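Local coordinates for protein carbohydrate binding module E1 (Uncultured bacterium, PDB 5KLE) that binds cello-oligosaccharides such as cellopentaose and probably helps to target partner enzymes to cellulose and related plant polysaccharides, at residues C8-F13 with L79-I83; I31-S37 with K93-W97; T46-Y52 with S87-V92. All coordinates share one frame; numbering follows the deposited sequence.

Contact 1: C8-F13 with L79-I83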
loop_
_atom_site.group_PDB
_atom_site.type_symbol
_atom_site.label_atom_id
_atom_site.label_comp_id
_atom_site.label_asym_id
_atom_site.label_seq_id
_atom_site.Cartn_x
_atom_site.Cartn_y
_atom_site.Cartn_z
ATOM N N CYS A 8 -10.335 3.740 -5.261
ATOM C CA CYS A 8 -9.348 4.348 -4.381
ATOM C C CYS A 8 -8.602 5.408 -5.166
ATOM O O CYS A 8 -8.081 5.131 -6.257
ATOM C CB CYS A 8 -8.385 3.253 -3.878
ATOM S SG CYS A 8 -6.917 3.845 -2.972
ATOM N N GLY A 9 -8.561 6.619 -4.622
ATOM C CA GLY A 9 -7.860 7.687 -5.314
ATOM C C GLY A 9 -7.869 8.963 -4.513
ATOM O O GLY A 9 -8.224 8.978 -3.330
ATOM N N SER A 10 -7.477 10.050 -5.190
ATOM C CA SER A 10 -7.285 11.303 -4.462
ATOM C C SER A 10 -8.561 11.859 -3.847
ATOM O O SER A 10 -8.461 12.768 -3.015
ATOM C CB SER A 10 -6.643 12.364 -5.347
ATOM O OG SER A 10 -7.535 12.756 -6.421
ATOM N N GLY A 11 -9.744 11.390 -4.245
ATOM C CA GLY A 11 -10.965 11.906 -3.639
ATOM C C GLY A 11 -11.531 11.078 -2.479
ATOM O O GLY A 11 -12.544 11.494 -1.899
ATOM N N ASN A 12 -10.929 9.925 -2.124
ATOM C CA ASN A 12 -11.545 9.099 -1.093
ATOM C C ASN A 12 -10.535 8.268 -0.291
ATOM O O ASN A 12 -10.924 7.237 0.293
ATOM C CB ASN A 12 -12.686 8.242 -1.705
ATOM C CG ASN A 12 -12.195 7.254 -2.746
ATOM O OD1 ASN A 12 -10.997 7.017 -2.883
ATOM N ND2 ASN A 12 -13.143 6.625 -3.446
ATOM N N PHE A 13 -9.273 8.676 -0.239
ATOM C CA PHE A 13 -8.294 7.971 0.581
ATOM C C PHE A 13 -8.602 8.210 2.059
ATOM O O PHE A 13 -8.989 9.320 2.472
ATOM C CB PHE A 13 -6.859 8.414 0.231
ATOM C CG PHE A 13 -6.554 9.864 0.519
ATOM C CD1 PHE A 13 -6.878 10.862 -0.418
ATOM C CD2 PHE A 13 -5.956 10.240 1.712
ATOM C CE1 PHE A 13 -6.570 12.200 -0.170
ATOM C CE2 PHE A 13 -5.670 11.575 1.980
ATOM C CZ PHE A 13 -5.973 12.553 1.049
ATOM N N LEU A 79 0.769 8.503 -4.826
ATOM C CA LEU A 79 0.228 7.210 -5.213
ATOM C C LEU A 79 -0.948 6.902 -4.310
ATOM O O LEU A 79 -0.937 7.261 -3.137
ATOM C CB LEU A 79 1.286 6.112 -4.967
ATOM C CG LEU A 79 2.522 6.205 -5.872
ATOM C CD1 LEU A 79 3.514 5.165 -5.366
ATOM C CD2 LEU A 79 2.210 5.976 -7.324
ATOM N N TYR A 80 -1.959 6.222 -4.853
ATOM C CA TYR A 80 -3.106 5.756 -4.078
ATOM C C TYR A 80 -3.133 4.234 -4.124
ATOM O O TYR A 80 -3.253 3.640 -5.207
ATOM C CB TYR A 80 -4.404 6.429 -4.580
ATOM C CG TYR A 80 -4.299 7.931 -4.363
ATOM C CD1 TYR A 80 -4.592 8.506 -3.101
ATOM C CD2 TYR A 80 -3.716 8.763 -5.328
ATOM C CE1 TYR A 80 -4.416 9.835 -2.876
ATOM C CE2 TYR A 80 -3.530 10.113 -5.080
ATOM C CZ TYR A 80 -3.889 10.645 -3.872
ATOM O OH TYR A 80 -3.689 11.995 -3.690
ATOM N N ILE A 81 -2.987 3.613 -2.962
ATOM C CA ILE A 81 -2.768 2.175 -2.836
ATOM C C ILE A 81 -3.951 1.566 -2.079
ATOM O O ILE A 81 -4.153 1.844 -0.876
ATOM C CB ILE A 81 -1.430 1.896 -2.146
ATOM C CG1 ILE A 81 -0.335 2.687 -2.894
ATOM C CG2 ILE A 81 -1.152 0.397 -2.119
ATOM C CD1 ILE A 81 1.086 2.433 -2.428
ATOM N N LYS A 82 -4.753 0.750 -2.778
ATOM C CA LYS A 82 -5.878 0.041 -2.160
ATOM C C LYS A 82 -5.400 -1.290 -1.587
ATOM O O LYS A 82 -4.710 -2.065 -2.277
ATOM C CB LYS A 82 -6.991 -0.230 -3.177
ATOM C CG LYS A 82 -8.177 -0.948 -2.510
ATOM C CD LYS A 82 -9.434 -0.884 -3.338
ATOM C CE LYS A 82 -10.593 -1.526 -2.549
ATOM N NZ LYS A 82 -11.728 -1.760 -3.456
ATOM N N ILE A 83 -5.804 -1.579 -0.346
ATOM C CA ILE A 83 -5.571 -2.890 0.268
ATOM C C ILE A 83 -6.720 -3.803 -0.164
ATOM O O ILE A 83 -7.861 -3.666 0.285
ATOM C CB ILE A 83 -5.417 -2.812 1.790
ATOM C CG1 ILE A 83 -4.342 -1.776 2.130
ATOM C CG2 ILE A 83 -5.006 -4.194 2.339
ATOM C CD1 ILE A 83 -3.968 -1.709 3.592
#
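Tyr80 lays one face of its ring against the Gly9-Ser10 backbone, and this is the main meeting of the loop 8-13 with the strand 79-83. Ser10 N stands 3.6 Å above the plane of the Tyr80 ring, over its centre, while Gly9 C lies nearer the rim on that same face. At the far end of the ring, the methylene CB of Ser10 rests 3.4 Å from Tyr80 OH. Phe13 approaches the ring from another direction: its CD1 is 3.6 Å from Tyr80 CE1, but the ring planes are inclined at 45°, so the pair is neither a stack nor a T-shaped contact. Cys8 packs further along the strand, its CB 3.8 Å from Lys82 CB. With SG turned opposite the backbone N (chi1 171°), the sulfur lies against the peptide between Ile81 and Lys82.

The second shell fixes the loop. Asn12 N donates to Gly9 O at 3.1 Å, closing a beta turn, and Asn12 OD1 accepts Gly9 N at 3.0 Å with a bent 140° angle. The Asn12 side chain thus folds back on the Cys8-Gly9 peptide and helps hold the Gly9-Ser10 backbone against the Tyr80 ring. Beyond it, Cys8 forms a disulfide with Cys30 on the adjoining strand 30-35, Cys8 O accepts from Thr55 OG1, and Lys82 NZ reaches Ala6 O. Between the segments themselves the evidence is van der Waals packing. An N-terminal loop, stapled by a disulfide to one sheet, with an aromatic residue beneath its turn, thus lies over the outward face of strand 77-86 in the beta-sandwich of this carbohydrate-binding module.

Contact 2: I31-S37 with K93-W97. With BGC (beta-D-glucopyranose), chain B; BGC (beta-D-glucopyranose), chain C.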
loop_
_atom_site.group_PDB
_atom_site.type_symbol
_atom_site.label_atom_id
_atom_site.label_comp_id
_atom_site.label_asym_id
_atom_site.label_seq_id
_atom_site.Cartn_x
_atom_site.Cartn_y
_atom_site.Cartn_z
ATOM N N ILE A 31 -4.799 4.098 0.765
ATOM C CA ILE A 31 -3.682 4.790 1.408
ATOM C C ILE A 31 -3.065 5.759 0.402
ATOM O O ILE A 31 -2.673 5.347 -0.707
ATOM C CB ILE A 31 -2.595 3.786 1.837
ATOM C CG1 ILE A 31 -3.189 2.573 2.555
ATOM C CG2 ILE A 31 -1.485 4.516 2.678
ATOM C CD1 ILE A 31 -3.867 2.932 3.748
ATOM N N LYS A 32 -2.869 7.020 0.799
ATOM C CA LYS A 32 -2.084 7.965 0.014
ATOM C C LYS A 32 -0.623 7.840 0.444
ATOM O O LYS A 32 -0.325 7.836 1.644
ATOM C CB LYS A 32 -2.548 9.395 0.288
ATOM C CG LYS A 32 -1.786 10.464 -0.507
ATOM C CD LYS A 32 -2.212 11.886 -0.109
ATOM C CE LYS A 32 -1.465 12.932 -0.908
ATOM N NZ LYS A 32 -2.104 14.277 -0.653
ATOM N N TYR A 33 0.285 7.764 -0.532
ATOM C CA TYR A 33 1.720 7.763 -0.234
ATOM C C TYR A 33 2.439 8.538 -1.324
ATOM O O TYR A 33 2.309 8.195 -2.508
ATOM C CB TYR A 33 2.280 6.330 -0.190
ATOM C CG TYR A 33 3.760 6.282 0.114
ATOM C CD1 TYR A 33 4.244 6.728 1.338
ATOM C CD2 TYR A 33 4.695 5.827 -0.835
ATOM C CE1 TYR A 33 5.609 6.724 1.613
ATOM C CE2 TYR A 33 6.087 5.805 -0.557
ATOM C CZ TYR A 33 6.529 6.274 0.670
ATOM O OH TYR A 33 7.871 6.268 1.015
ATOM N N ASN A 34 3.251 9.528 -0.932
ATOM C CA ASN A 34 4.073 10.248 -1.898
ATOM C C ASN A 34 5.451 9.588 -2.008
ATOM O O ASN A 34 6.186 9.520 -1.017
ATOM C CB ASN A 34 4.201 11.726 -1.515
ATOM C CG ASN A 34 4.984 12.507 -2.535
ATOM O OD1 ASN A 34 6.220 12.534 -2.494
ATOM N ND2 ASN A 34 4.278 13.156 -3.466
ATOM N N LYS A 35 5.793 9.099 -3.217
ATOM C CA LYS A 35 7.123 8.549 -3.533
ATOM C C LYS A 35 7.943 9.600 -4.259
ATOM O O LYS A 35 7.644 9.965 -5.407
ATOM C CB LYS A 35 7.018 7.271 -4.373
ATOM C CG LYS A 35 8.409 6.803 -4.808
ATOM C CD LYS A 35 8.464 5.344 -5.236
ATOM C CE LYS A 35 7.808 5.097 -6.604
ATOM N NZ LYS A 35 8.692 5.495 -7.759
ATOM N N SER A 36 8.975 10.096 -3.587
ATOM C CA SER A 36 9.764 11.190 -4.140
ATOM C C SER A 36 10.717 10.725 -5.243
ATOM O O SER A 36 10.994 11.489 -6.174
ATOM C CB SER A 36 10.508 11.907 -3.006
ATOM O OG SER A 36 11.374 11.008 -2.359
ATOM N N SER A 37 11.194 9.481 -5.179
ATOM C CA SER A 37 12.214 8.973 -6.088
ATOM C C SER A 37 12.358 7.476 -5.848
ATOM O O SER A 37 11.794 6.920 -4.909
ATOM C CB SER A 37 13.575 9.664 -5.882
ATOM O OG SER A 37 14.155 9.277 -4.646
ATOM N N LYS A 93 4.445 -0.846 6.477
ATOM C CA LYS A 93 5.073 0.431 6.119
ATOM C C LYS A 93 5.374 0.503 4.635
ATOM O O LYS A 93 5.604 -0.514 3.982
ATOM C CB LYS A 93 6.314 0.782 6.937
ATOM C CG LYS A 93 7.366 -0.301 6.981
ATOM C CD LYS A 93 8.487 0.212 7.884
ATOM C CE LYS A 93 9.476 -0.831 8.256
ATOM N NZ LYS A 93 10.526 -0.224 9.170
ATOM N N PHE A 94 5.303 1.727 4.108
ATOM C CA PHE A 94 5.687 2.031 2.735
ATOM C C PHE A 94 6.990 2.826 2.766
ATOM O O PHE A 94 7.192 3.665 3.649
ATOM C CB PHE A 94 4.620 2.882 2.027
ATOM C CG PHE A 94 3.261 2.216 1.895
ATOM C CD1 PHE A 94 3.070 0.853 2.140
ATOM C CD2 PHE A 94 2.165 2.979 1.523
ATOM C CE1 PHE A 94 1.781 0.254 2.020
ATOM C CE2 PHE A 94 0.892 2.400 1.383
ATOM C CZ PHE A 94 0.701 1.031 1.634
ATOM N N ASP A 95 7.881 2.560 1.797
ATOM C CA ASP A 95 9.184 3.217 1.723
ATOM C C ASP A 95 9.591 3.276 0.251
ATOM O O ASP A 95 8.858 2.812 -0.636
ATOM C CB ASP A 95 10.215 2.467 2.606
ATOM C CG ASP A 95 11.308 3.380 3.207
ATOM O OD1 ASP A 95 11.728 4.373 2.581
ATOM O OD2 ASP A 95 11.790 3.067 4.330
ATOM N N ASN A 96 10.767 3.842 -0.015
ATOM C CA ASN A 96 11.253 3.933 -1.383
ATOM C C ASN A 96 12.748 4.137 -1.315
ATOM O O ASN A 96 13.241 4.871 -0.445
ATOM C CB ASN A 96 10.573 5.068 -2.196
ATOM C CG ASN A 96 10.705 6.434 -1.540
ATOM O OD1 ASN A 96 9.935 6.753 -0.645
ATOM N ND2 ASN A 96 11.657 7.246 -1.989
ATOM N N TRP A 97 13.465 3.472 -2.218
ATOM C CA TRP A 97 14.919 3.626 -2.311
ATOM C C TRP A 97 15.453 3.095 -3.627
ATOM O O TRP A 97 14.686 2.550 -4.419
ATOM C CB TRP A 97 15.654 2.956 -1.130
ATOM C CG TRP A 97 15.402 1.457 -0.977
ATOM C CD1 TRP A 97 15.868 0.455 -1.795
ATOM C CD2 TRP A 97 14.671 0.809 0.069
ATOM N NE1 TRP A 97 15.465 -0.774 -1.316
ATOM C CE2 TRP A 97 14.733 -0.590 -0.174
ATOM C CE3 TRP A 97 13.971 1.267 1.201
ATOM C CZ2 TRP A 97 14.113 -1.526 0.652
ATOM C CZ3 TRP A 97 13.368 0.333 2.033
ATOM C CH2 TRP A 97 13.439 -1.052 1.761
ATOM O OXT TRP A 97 16.675 3.207 -3.914
HETATM C C2 BGC B . 18.199 1.995 1.830
HETATM C C3 BGC B . 18.056 0.993 2.951
HETATM C C4 BGC B . 17.667 -0.395 2.380
HETATM C C5 BGC B . 18.625 -0.753 1.271
HETATM C C6 BGC B . 18.431 -1.977 0.366
HETATM C C1 BGC B . 19.148 1.472 0.747
HETATM O O2 BGC B . 18.708 3.206 2.336
HETATM O O3 BGC B . 17.151 1.531 3.918
HETATM O O4 BGC B . 17.762 -1.281 3.448
HETATM O O5 BGC B . 18.725 0.259 0.297
HETATM O O6 BGC B . 19.471 -1.953 -0.568
HETATM C C2 BGC C . 12.795 -3.192 8.489
HETATM C C3 BGC C . 12.418 -3.496 9.909
HETATM C C4 BGC C . 12.295 -5.004 10.104
HETATM C C5 BGC C . 13.539 -5.670 9.689
HETATM C C6 BGC C . 13.389 -7.168 9.613
HETATM C C1 BGC C . 14.061 -3.962 8.121
HETATM O O2 BGC C . 12.977 -1.793 8.337
HETATM O O3 BGC C . 11.193 -2.844 10.192
HETATM O O4 BGC C . 12.138 -5.299 11.409
HETATM O O5 BGC C . 13.915 -5.297 8.392
HETATM O O6 BGC C . 14.451 -7.679 8.882
HETATM O O HOH W 1 9.048 9.436 -0.730
HETATM O O HOH W 2 14.775 7.129 -3.184
#
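Tyr33 and Phe94 meet with planes at 79° as an offset edge-to-face pair, the edge of Phe94 turned toward the face of Tyr33. Phe94 CB sits over the centre of the Tyr33 ring, 3.8 Å from its centroid, a CH-pi contact, while Phe94 CE2 presses on Ile31 CG2 at 3.4 Å. With CG anti to the backbone N (chi1 180°), Tyr33 carries its hydroxyl to Asn96 OD1, donating at 2.7 Å in the carbonyl plane. Water 1 gives that oxygen a second bond, and joins Asn34 O and Ser36 N. The amide's other end, Asn96 ND2, makes a weak bond to Ser37 O at 2.9 Å. A phenylalanine in place of Tyr33 would probably keep the ring packing but leave Asn96 OD1 without its protein donor, its amide freer to turn.

On the side of strand 90-96 turned away from Tyr33, Lys93 NZ bonds O3 and O2 of one glucose, and Trp97 sets a ring face against another. The strand axes run 18° apart at 8.0 Å, too wide for backbone pairing: 30-35 belongs to the sheet with 77-86, and 90-96 to that with 40-44. Between the sheets, Leu40 of strand 40-44 touches Tyr33 and Ile42 touches Phe94.

Contact 3: T46-Y52 with S87-V92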
loop_
_atom_site.group_PDB
_atom_site.type_symbol
_atom_site.label_atom_id
_atom_site.label_comp_id
_atom_site.label_asym_id
_atom_site.label_seq_id
_atom_site.Cartn_x
_atom_site.Cartn_y
_atom_site.Cartn_z
ATOM N N THR A 46 3.927 -8.774 10.461
ATOM C CA THR A 46 2.880 -9.336 11.323
ATOM C C THR A 46 2.566 -10.802 10.978
ATOM O O THR A 46 1.942 -11.499 11.788
ATOM C CB THR A 46 1.578 -8.499 11.191
ATOM O OG1 THR A 46 1.900 -7.090 11.260
ATOM C CG2 THR A 46 0.552 -8.827 12.330
ATOM N N GLY A 47 2.929 -11.265 9.777
ATOM C CA GLY A 47 2.631 -12.628 9.358
ATOM C C GLY A 47 1.323 -12.801 8.621
ATOM O O GLY A 47 0.940 -13.942 8.304
ATOM N N VAL A 48 0.635 -11.705 8.318
ATOM C CA VAL A 48 -0.673 -11.719 7.678
ATOM C C VAL A 48 -0.476 -11.411 6.202
ATOM O O VAL A 48 0.063 -10.368 5.858
ATOM C CB VAL A 48 -1.562 -10.670 8.358
ATOM C CG1 VAL A 48 -2.884 -10.530 7.621
ATOM C CG2 VAL A 48 -1.820 -11.051 9.803
ATOM N N ALA A 49 -0.881 -12.317 5.317
ATOM C CA ALA A 49 -0.734 -12.050 3.892
ATOM C C ALA A 49 -1.651 -10.917 3.445
ATOM O O ALA A 49 -2.789 -10.794 3.915
ATOM C CB ALA A 49 -1.107 -13.302 3.105
ATOM N N SER A 50 -1.160 -10.089 2.519
ATOM C CA SER A 50 -1.946 -8.971 2.002
ATOM C C SER A 50 -1.734 -8.777 0.503
ATOM O O SER A 50 -0.762 -9.266 -0.076
ATOM C CB SER A 50 -1.614 -7.668 2.775
ATOM O OG SER A 50 -0.237 -7.335 2.654
ATOM N N SER A 51 -2.663 -8.059 -0.139
ATOM C CA SER A 51 -2.515 -7.721 -1.555
ATOM C C SER A 51 -3.031 -6.311 -1.817
ATOM O O SER A 51 -3.878 -5.804 -1.079
ATOM C CB SER A 51 -3.188 -8.734 -2.474
ATOM O OG SER A 51 -4.596 -8.657 -2.397
ATOM N N TYR A 52 -2.523 -5.697 -2.899
ATOM C CA TYR A 52 -2.722 -4.278 -3.182
ATOM C C TYR A 52 -2.871 -4.006 -4.673
ATOM O O TYR A 52 -2.299 -4.707 -5.521
ATOM C CB TYR A 52 -1.468 -3.452 -2.763
ATOM C CG TYR A 52 -0.988 -3.749 -1.350
ATOM C CD1 TYR A 52 -1.352 -2.922 -0.270
ATOM C CD2 TYR A 52 -0.234 -4.910 -1.072
ATOM C CE1 TYR A 52 -0.951 -3.219 1.030
ATOM C CE2 TYR A 52 0.151 -5.228 0.256
ATOM C CZ TYR A 52 -0.184 -4.343 1.287
ATOM O OH TYR A 52 0.175 -4.644 2.604
ATOM N N SER A 87 -6.608 -10.929 5.989
ATOM C CA SER A 87 -7.565 -11.592 6.876
ATOM C C SER A 87 -7.862 -10.830 8.163
ATOM O O SER A 87 -8.915 -11.091 8.773
ATOM C CB SER A 87 -7.112 -13.002 7.259
ATOM O OG SER A 87 -6.029 -12.930 8.182
ATOM N N ARG A 88 -6.988 -9.916 8.586
ATOM C CA ARG A 88 -7.090 -9.214 9.867
ATOM C C ARG A 88 -6.180 -7.993 9.806
ATOM O O ARG A 88 -5.333 -7.880 8.915
ATOM C CB ARG A 88 -6.696 -10.115 11.046
ATOM C CG ARG A 88 -5.214 -10.624 11.040
ATOM C CD ARG A 88 -4.906 -11.653 12.175
ATOM N NE ARG A 88 -5.750 -12.861 11.998
ATOM C CZ ARG A 88 -5.315 -14.096 11.789
ATOM N NH1 ARG A 88 -4.002 -14.413 11.839
ATOM N NH2 ARG A 88 -6.237 -15.018 11.552
ATOM N N SER A 89 -6.380 -7.055 10.726
ATOM C CA SER A 89 -5.525 -5.869 10.706
ATOM C C SER A 89 -4.061 -6.246 10.931
ATOM O O SER A 89 -3.726 -7.214 11.636
ATOM C CB SER A 89 -5.982 -4.835 11.745
ATOM O OG SER A 89 -5.779 -5.312 13.092
ATOM N N PHE A 90 -3.173 -5.470 10.320
ATOM C CA PHE A 90 -1.752 -5.795 10.370
ATOM C C PHE A 90 -0.963 -4.496 10.318
ATOM O O PHE A 90 -1.498 -3.448 9.941
ATOM C CB PHE A 90 -1.354 -6.755 9.213
ATOM C CG PHE A 90 -1.585 -6.178 7.816
ATOM C CD1 PHE A 90 -2.869 -6.090 7.247
ATOM C CD2 PHE A 90 -0.524 -5.773 7.062
ATOM C CE1 PHE A 90 -3.044 -5.555 5.942
ATOM C CE2 PHE A 90 -0.691 -5.253 5.775
ATOM C CZ PHE A 90 -1.945 -5.124 5.213
ATOM N N ASN A 91 0.313 -4.532 10.723
ATOM C CA ASN A 91 1.138 -3.317 10.677
ATOM C C ASN A 91 1.989 -3.341 9.411
ATOM O O ASN A 91 2.729 -4.304 9.168
ATOM C CB ASN A 91 2.060 -3.215 11.892
ATOM C CG ASN A 91 1.315 -2.919 13.163
ATOM O OD1 ASN A 91 0.243 -2.294 13.154
ATOM N ND2 ASN A 91 1.916 -3.300 14.286
ATOM N N VAL A 92 1.923 -2.259 8.632
ATOM C CA VAL A 92 2.598 -2.191 7.339
ATOM C C VAL A 92 3.346 -0.873 7.257
ATOM O O VAL A 92 2.957 0.108 7.898
ATOM C CB VAL A 92 1.576 -2.332 6.187
ATOM C CG1 VAL A 92 0.690 -1.098 6.105
ATOM C CG2 VAL A 92 2.288 -2.594 4.859
HETATM O O HOH W 3 -4.534 -12.480 4.891
#
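Val48 and Phe90 bury the most surface here, with Thr46 next. Val48 CB packs on Phe90 CB at 4.0 Å, and Val48 CG2 lies 3.6 Å from the aliphatic CG of Arg88, so the valine fits into the bend of 87-90. Phe90 has CG set between its backbone N and carbonyl carbon (chi1 61°), which sends the ring across to the segment 46-52. Its tip carbon CZ meets Ser50 CB at 3.5 Å. Tyr52 OH lies at the ring edge near its plane, 3.3 Å from Phe90 CE2, and donates to Ser50 OG at 2.7 Å. Thr46 OG1 accepts Asn91 N at 3.1 Å along a nearly straight 163° path. This ties the loop leading into strand 50-54 of one sheet to the start of strand 90-96 of the other, with Phe90 and Tyr52 packed between the sheets. Water 3 bridges Ala49 O and Ser87 N at the other end.

An apolar centre of valine and phenylalanine is thus bordered by one direct backbone-to-hydroxyl bond and one water bridge. The buried Tyr52 hydroxyl spends its proton on Ser50, and so can probably sit against the weakly positive hydrogens of the Phe90 edge without penalty.

Contacts 2 and 3 share strand 90-96, Val92 running straight into Lys93, yet their centres are about 18 Å apart on opposite sides of the chain's centre; together they join the two sheets at separate points. Contact 1 adjoins both through strand 77-86: Leu79 N lies 2.8 Å from Tyr33 O, a probable hydrogen bond to contact 2, and Ile83 CG1 packs 3.8 Å from Tyr52 CE1 of contact 3. Centre to centre, contact 1 is about 13 Å from contact 2 and about 18 Å from contact 3. The glycan site includes Lys93 and Trp97 of contact 2; the side chain of Asn91 in contact 3 is about 6 Å from a bound glucose.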